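Local coordinates for protein binding component of ABC transporter (PDB 3K4U) that binds lysine between its two lobes and probably serves as the solute-binding component of an ABC transporter, at residues V82-L96 with H181-I195. Residues are numbered along the deposited sequence; the frame is centred on the assembly and turned at random.
Sequences VNFVEPYIVVGQSLL and HLDTSLTYEPLGWAI
Two antiparallel strands, 89-91 and 189-191, form the hinge between the two lobes of this periplasmic-binding-protein fold, with V91 and E189 as a hydrogen-bonded pair. V91 N reaches E189 O at 3.0 Å from above the carbonyl plane, and E189 N returns a bond to V91 O. On the same face as V91, L191 CD2 packs on I89 CG2 at 3.5 Å and on V91 CG2. L191 also touches the bound lysine, so the hinge forms part of the ligand pocket. Next to the strand pair, on the side toward W193, Y88 N bonds L191 O at 2.7 Å. Y88 CG stands between the backbone N and the carbonyl carbon (chi1 64°), and this turns the ring onto W193. W193 NE1 sits over one face of the Y88 ring, near its rim, and the five-membered ring of W193 is turned 32° from the Y88 plane. Cutting Y88 back to alanine removes the ring, and the W193 indole would probably lose this cover and be freer to turn. A194 CB lies over the F84 ring, 4.2 Å from its centroid. On the far side of the hinge from W193, T187 OG1 accepts a hydrogen bond from Q93 N at 3.1 Å, and L95 pairs with L182 through two backbone bonds. Strand 159-163 flanks strand 89-98, and helix 164-175 meets V91, S94 and L96. Helix 200-216 packs on V85, Y88 and I195, while D201 of the second subunit binds N83 ND2.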
loop_
_atom_site.group_PDB
_atom_site.type_symbol
_atom_site.label_atom_id
_atom_site.label_comp_id
_atom_site.label_asym_id
_atom_site.label_seq_id
_atom_site.Cartn_x
_atom_site.Cartn_y
_atom_site.Cartn_z
ATOM N N VAL E 82 -27.013 -11.821 22.353
ATOM C CA VAL E 82 -27.077 -10.437 21.890
ATOM C C VAL E 82 -26.215 -10.243 20.636
ATOM O O VAL E 82 -25.436 -11.152 20.308
ATOM C CB VAL E 82 -26.628 -9.447 23.005
ATOM C CG1 VAL E 82 -27.679 -9.388 24.104
ATOM C CG2 VAL E 82 -25.262 -9.794 23.593
ATOM N N ASN E 83 -26.322 -9.081 19.963
ATOM C CA ASN E 83 -25.458 -8.719 18.832
ATOM C C ASN E 83 -24.418 -7.745 19.330
ATOM O O ASN E 83 -24.691 -6.943 20.243
ATOM C CB ASN E 83 -26.183 -7.973 17.721
ATOM C CG ASN E 83 -27.074 -8.843 16.878
ATOM O OD1 ASN E 83 -26.846 -10.038 16.695
ATOM N ND2 ASN E 83 -28.091 -8.233 16.323
ATOM N N PHE E 84 -23.237 -7.784 18.708
ATOM C CA PHE E 84 -22.166 -6.900 19.072
ATOM C C PHE E 84 -21.806 -5.937 17.971
ATOM O O PHE E 84 -22.009 -6.220 16.805
ATOM C CB PHE E 84 -20.954 -7.702 19.378
ATOM C CG PHE E 84 -20.938 -8.256 20.745
ATOM C CD1 PHE E 84 -20.577 -7.446 21.809
ATOM C CD2 PHE E 84 -21.245 -9.576 20.975
ATOM C CE1 PHE E 84 -20.536 -7.938 23.065
ATOM C CE2 PHE E 84 -21.194 -10.076 22.250
ATOM C CZ PHE E 84 -20.853 -9.248 23.294
ATOM N N VAL E 85 -21.298 -4.782 18.372
ATOM C CA VAL E 85 -20.844 -3.745 17.489
ATOM C C VAL E 85 -19.349 -3.969 17.230
ATOM O O VAL E 85 -18.669 -4.505 18.087
ATOM C CB VAL E 85 -21.089 -2.387 18.170
ATOM C CG1 VAL E 85 -20.215 -1.298 17.596
ATOM C CG2 VAL E 85 -22.536 -2.007 17.999
ATOM N N GLU E 86 -18.833 -3.589 16.066
ATOM C CA GLU E 86 -17.376 -3.741 15.803
ATOM C C GLU E 86 -16.597 -3.426 17.075
ATOM O O GLU E 86 -16.916 -2.497 17.758
ATOM C CB GLU E 86 -16.931 -2.849 14.625
ATOM C CG GLU E 86 -17.330 -3.429 13.283
ATOM C CD GLU E 86 -16.829 -4.870 13.114
ATOM O OE1 GLU E 86 -15.584 -5.056 13.005
ATOM O OE2 GLU E 86 -17.651 -5.817 13.088
ATOM N N PRO E 87 -15.569 -4.201 17.419
ATOM C CA PRO E 87 -15.068 -4.013 18.780
ATOM C C PRO E 87 -14.470 -2.630 18.957
ATOM O O PRO E 87 -14.113 -2.021 17.964
ATOM C CB PRO E 87 -14.014 -5.103 18.900
ATOM C CG PRO E 87 -13.551 -5.283 17.572
ATOM C CD PRO E 87 -14.704 -5.095 16.645
ATOM N N TYR E 88 -14.344 -2.113 20.177
ATOM C CA TYR E 88 -13.914 -0.729 20.281
ATOM C C TYR E 88 -12.567 -0.579 20.950
ATOM O O TYR E 88 -11.884 0.450 20.821
ATOM C CB TYR E 88 -14.988 0.143 20.931
ATOM C CG TYR E 88 -15.304 -0.199 22.370
ATOM C CD1 TYR E 88 -14.718 0.505 23.430
ATOM C CD2 TYR E 88 -16.159 -1.241 22.675
ATOM C CE1 TYR E 88 -15.007 0.189 24.740
ATOM C CE2 TYR E 88 -16.427 -1.575 23.973
ATOM C CZ TYR E 88 -15.871 -0.846 25.014
ATOM O OH TYR E 88 -16.193 -1.189 26.334
ATOM N N ILE E 89 -12.153 -1.629 21.634
ATOM C CA ILE E 89 -10.791 -1.707 22.186
ATOM C C ILE E 89 -10.479 -3.207 22.278
ATOM O O ILE E 89 -11.395 -4.024 22.371
ATOM C CB ILE E 89 -10.685 -1.001 23.545
ATOM C CG1 ILE E 89 -9.299 -1.159 24.144
ATOM C CG2 ILE E 89 -11.745 -1.553 24.527
ATOM C CD1 ILE E 89 -8.948 -0.067 25.055
ATOM N N VAL E 90 -9.198 -3.570 22.165
ATOM C CA VAL E 90 -8.813 -4.978 22.184
ATOM C C VAL E 90 -7.913 -5.169 23.374
ATOM O O VAL E 90 -7.008 -4.377 23.591
ATOM C CB VAL E 90 -8.122 -5.414 20.879
ATOM C CG1 VAL E 90 -7.640 -6.816 20.990
ATOM C CG2 VAL E 90 -9.098 -5.342 19.764
ATOM N N VAL E 91 -8.164 -6.230 24.135
ATOM C CA VAL E 91 -7.565 -6.393 25.458
ATOM C C VAL E 91 -7.106 -7.827 25.634
ATOM O O VAL E 91 -7.521 -8.700 24.869
ATOM C CB VAL E 91 -8.631 -6.046 26.509
ATOM C CG1 VAL E 91 -8.559 -6.991 27.763
ATOM C CG2 VAL E 91 -8.571 -4.549 26.838
ATOM N N GLY E 92 -6.255 -8.081 26.623
ATOM C CA GLY E 92 -5.914 -9.463 26.985
ATOM C C GLY E 92 -5.829 -9.656 28.487
ATOM O O GLY E 92 -5.752 -8.689 29.252
ATOM N N GLN E 93 -5.861 -10.902 28.925
ATOM C CA GLN E 93 -5.656 -11.165 30.339
ATOM C C GLN E 93 -4.200 -11.085 30.764
ATOM O O GLN E 93 -3.304 -11.490 30.029
ATOM C CB GLN E 93 -6.252 -12.508 30.740
ATOM C CG GLN E 93 -7.431 -12.372 31.661
ATOM C CD GLN E 93 -8.653 -11.957 30.932
ATOM O OE1 GLN E 93 -8.823 -10.796 30.586
ATOM N NE2 GLN E 93 -9.524 -12.912 30.663
ATOM N N SER E 94 -3.980 -10.536 31.947
ATOM C CA SER E 94 -2.663 -10.394 32.515
ATOM C C SER E 94 -2.696 -10.923 33.928
ATOM O O SER E 94 -3.729 -11.387 34.404
ATOM C CB SER E 94 -2.273 -8.931 32.560
ATOM O OG SER E 94 -1.394 -8.602 31.516
ATOM N N LEU E 95 -1.544 -10.870 34.590
ATOM C CA LEU E 95 -1.393 -11.381 35.937
ATOM C C LEU E 95 -0.854 -10.312 36.906
ATOM O O LEU E 95 0.071 -9.552 36.576
ATOM C CB LEU E 95 -0.521 -12.629 35.926
ATOM C CG LEU E 95 -0.883 -13.749 34.937
ATOM C CD1 LEU E 95 0.092 -14.901 35.063
ATOM C CD2 LEU E 95 -2.319 -14.255 35.114
ATOM N N LEU E 96 -1.465 -10.233 38.086
ATOM C CA LEU E 96 -0.869 -9.482 39.171
ATOM C C LEU E 96 -0.414 -10.491 40.213
ATOM O O LEU E 96 -1.217 -11.320 40.639
ATOM C CB LEU E 96 -1.861 -8.488 39.766
ATOM C CG LEU E 96 -2.338 -7.279 38.956
ATOM C CD1 LEU E 96 -3.214 -6.408 39.858
ATOM C CD2 LEU E 96 -1.184 -6.472 38.357
ATOM N N HIS E 181 3.083 -6.601 38.155
ATOM C CA HIS E 181 2.304 -6.835 36.947
ATOM C C HIS E 181 3.064 -7.660 35.895
ATOM O O HIS E 181 3.961 -7.144 35.205
ATOM C CB HIS E 181 1.956 -5.456 36.374
ATOM C CG HIS E 181 1.013 -5.477 35.216
ATOM N ND1 HIS E 181 0.171 -6.535 34.950
ATOM C CD2 HIS E 181 0.736 -4.532 34.285
ATOM C CE1 HIS E 181 -0.571 -6.254 33.893
ATOM N NE2 HIS E 181 -0.255 -5.039 33.478
ATOM N N LEU E 182 2.712 -8.938 35.769
ATOM C CA LEU E 182 3.184 -9.725 34.633
ATOM C C LEU E 182 2.285 -9.430 33.432
ATOM O O LEU E 182 1.184 -9.996 33.299
ATOM C CB LEU E 182 3.249 -11.213 34.972
ATOM C CG LEU E 182 4.548 -11.550 35.711
ATOM C CD1 LEU E 182 4.539 -12.987 36.198
ATOM C CD2 LEU E 182 5.786 -11.280 34.817
ATOM N N ASP E 183 2.751 -8.528 32.568
ATOM C CA ASP E 183 1.857 -7.914 31.595
ATOM C C ASP E 183 1.812 -8.559 30.208
ATOM O O ASP E 183 1.210 -7.994 29.276
ATOM C CB ASP E 183 2.060 -6.397 31.516
ATOM C CG ASP E 183 3.445 -6.003 31.037
ATOM O OD1 ASP E 183 3.965 -6.600 30.067
ATOM O OD2 ASP E 183 4.004 -5.057 31.629
ATOM N N THR E 184 2.409 -9.738 30.060
ATOM C CA THR E 184 2.200 -10.452 28.815
ATOM C C THR E 184 0.708 -10.762 28.716
ATOM O O THR E 184 0.107 -11.235 29.660
ATOM C CB THR E 184 3.050 -11.740 28.694
ATOM O OG1 THR E 184 4.364 -11.493 29.205
ATOM C CG2 THR E 184 3.152 -12.181 27.238
ATOM N N SER E 185 0.133 -10.438 27.561
ATOM C CA SER E 185 -1.256 -10.707 27.221
ATOM C C SER E 185 -1.443 -12.188 26.958
ATOM O O SER E 185 -0.676 -12.762 26.181
ATOM C CB SER E 185 -1.603 -9.931 25.948
ATOM O OG SER E 185 -2.830 -10.386 25.375
ATOM N N LEU E 186 -2.449 -12.818 27.564
ATOM C CA LEU E 186 -2.616 -14.271 27.366
ATOM C C LEU E 186 -3.857 -14.699 26.577
ATOM O O LEU E 186 -4.013 -15.887 26.258
ATOM C CB LEU E 186 -2.550 -15.011 28.695
ATOM C CG LEU E 186 -1.545 -14.476 29.737
ATOM C CD1 LEU E 186 -1.610 -15.263 31.021
ATOM C CD2 LEU E 186 -0.139 -14.460 29.202
ATOM N N THR E 187 -4.737 -13.750 26.259
ATOM C CA THR E 187 -5.903 -14.061 25.459
ATOM C C THR E 187 -6.041 -13.035 24.353
ATOM O O THR E 187 -5.267 -12.076 24.272
ATOM C CB THR E 187 -7.212 -14.165 26.309
ATOM O OG1 THR E 187 -7.228 -13.174 27.359
ATOM C CG2 THR E 187 -7.377 -15.567 26.911
ATOM N N TYR E 188 -7.005 -13.241 23.471
ATOM C CA TYR E 188 -7.302 -12.231 22.477
ATOM C C TYR E 188 -8.732 -11.879 22.711
ATOM O O TYR E 188 -9.632 -12.691 22.416
ATOM C CB TYR E 188 -7.101 -12.737 21.050
ATOM C CG TYR E 188 -7.434 -11.673 20.062
ATOM C CD1 TYR E 188 -6.503 -10.677 19.742
ATOM C CD2 TYR E 188 -8.691 -11.623 19.471
ATOM C CE1 TYR E 188 -6.820 -9.660 18.833
ATOM C CE2 TYR E 188 -9.023 -10.616 18.586
ATOM C CZ TYR E 188 -8.089 -9.645 18.263
ATOM O OH TYR E 188 -8.436 -8.663 17.346
ATOM N N GLU E 189 -8.946 -10.686 23.274
ATOM C CA GLU E 189 -10.273 -10.352 23.788
ATOM C C GLU E 189 -10.803 -9.056 23.296
ATOM O O GLU E 189 -10.603 -8.031 23.911
ATOM C CB GLU E 189 -10.351 -10.472 25.307
ATOM C CG GLU E 189 -10.508 -11.930 25.746
ATOM C CD GLU E 189 -10.333 -12.119 27.230
ATOM O OE1 GLU E 189 -10.101 -13.264 27.671
ATOM O OE2 GLU E 189 -10.443 -11.121 27.968
ATOM N N PRO E 190 -11.456 -9.092 22.140
ATOM C CA PRO E 190 -12.094 -7.927 21.577
ATOM C C PRO E 190 -13.293 -7.512 22.402
ATOM O O PRO E 190 -14.122 -8.349 22.803
ATOM C CB PRO E 190 -12.561 -8.416 20.211
ATOM C CG PRO E 190 -12.670 -9.849 20.351
ATOM C CD PRO E 190 -11.569 -10.263 21.266
ATOM N N LEU E 191 -13.401 -6.224 22.637
ATOM C CA LEU E 191 -14.410 -5.703 23.507
ATOM C C LEU E 191 -15.436 -4.967 22.626
ATOM O O LEU E 191 -15.042 -4.145 21.775
ATOM C CB LEU E 191 -13.711 -4.774 24.501
ATOM C CG LEU E 191 -13.368 -5.235 25.927
ATOM C CD1 LEU E 191 -13.103 -6.720 26.140
ATOM C CD2 LEU E 191 -12.261 -4.438 26.481
ATOM N N GLY E 192 -16.727 -5.253 22.796
ATOM C CA GLY E 192 -17.745 -4.576 22.006
ATOM C C GLY E 192 -18.990 -4.195 22.804
ATOM O O GLY E 192 -19.211 -4.736 23.898
ATOM N N TRP E 193 -19.795 -3.270 22.274
ATOM C CA TRP E 193 -21.006 -2.852 22.934
ATOM C C TRP E 193 -21.993 -3.861 22.459
ATOM O O TRP E 193 -22.031 -4.129 21.254
ATOM C CB TRP E 193 -21.500 -1.456 22.473
ATOM C CG TRP E 193 -20.458 -0.430 22.568
ATOM C CD1 TRP E 193 -19.513 -0.329 23.541
ATOM C CD2 TRP E 193 -20.183 0.607 21.619
ATOM N NE1 TRP E 193 -18.674 0.731 23.263
ATOM C CE2 TRP E 193 -19.067 1.312 22.087
ATOM C CE3 TRP E 193 -20.756 0.982 20.398
ATOM C CZ2 TRP E 193 -18.511 2.376 21.391
ATOM C CZ3 TRP E 193 -20.216 2.065 19.715
ATOM C CH2 TRP E 193 -19.112 2.757 20.222
ATOM N N ALA E 194 -22.827 -4.375 23.366
ATOM C CA ALA E 194 -23.918 -5.268 22.969
ATOM C C ALA E 194 -25.282 -4.560 22.950
ATOM O O ALA E 194 -25.492 -3.531 23.632
ATOM C CB ALA E 194 -23.960 -6.465 23.854
ATOM N N ILE E 195 -26.172 -5.123 22.133
ATOM C CA ILE E 195 -27.510 -4.664 21.931
ATOM C C ILE E 195 -28.388 -5.870 21.560
ATOM O O ILE E 195 -27.879 -6.958 21.263
ATOM C CB ILE E 195 -27.588 -3.636 20.827
ATOM C CG1 ILE E 195 -27.166 -4.254 19.491
ATOM C CG2 ILE E 195 -26.780 -2.415 21.211
ATOM C CD1 ILE E 195 -27.547 -3.376 18.262
#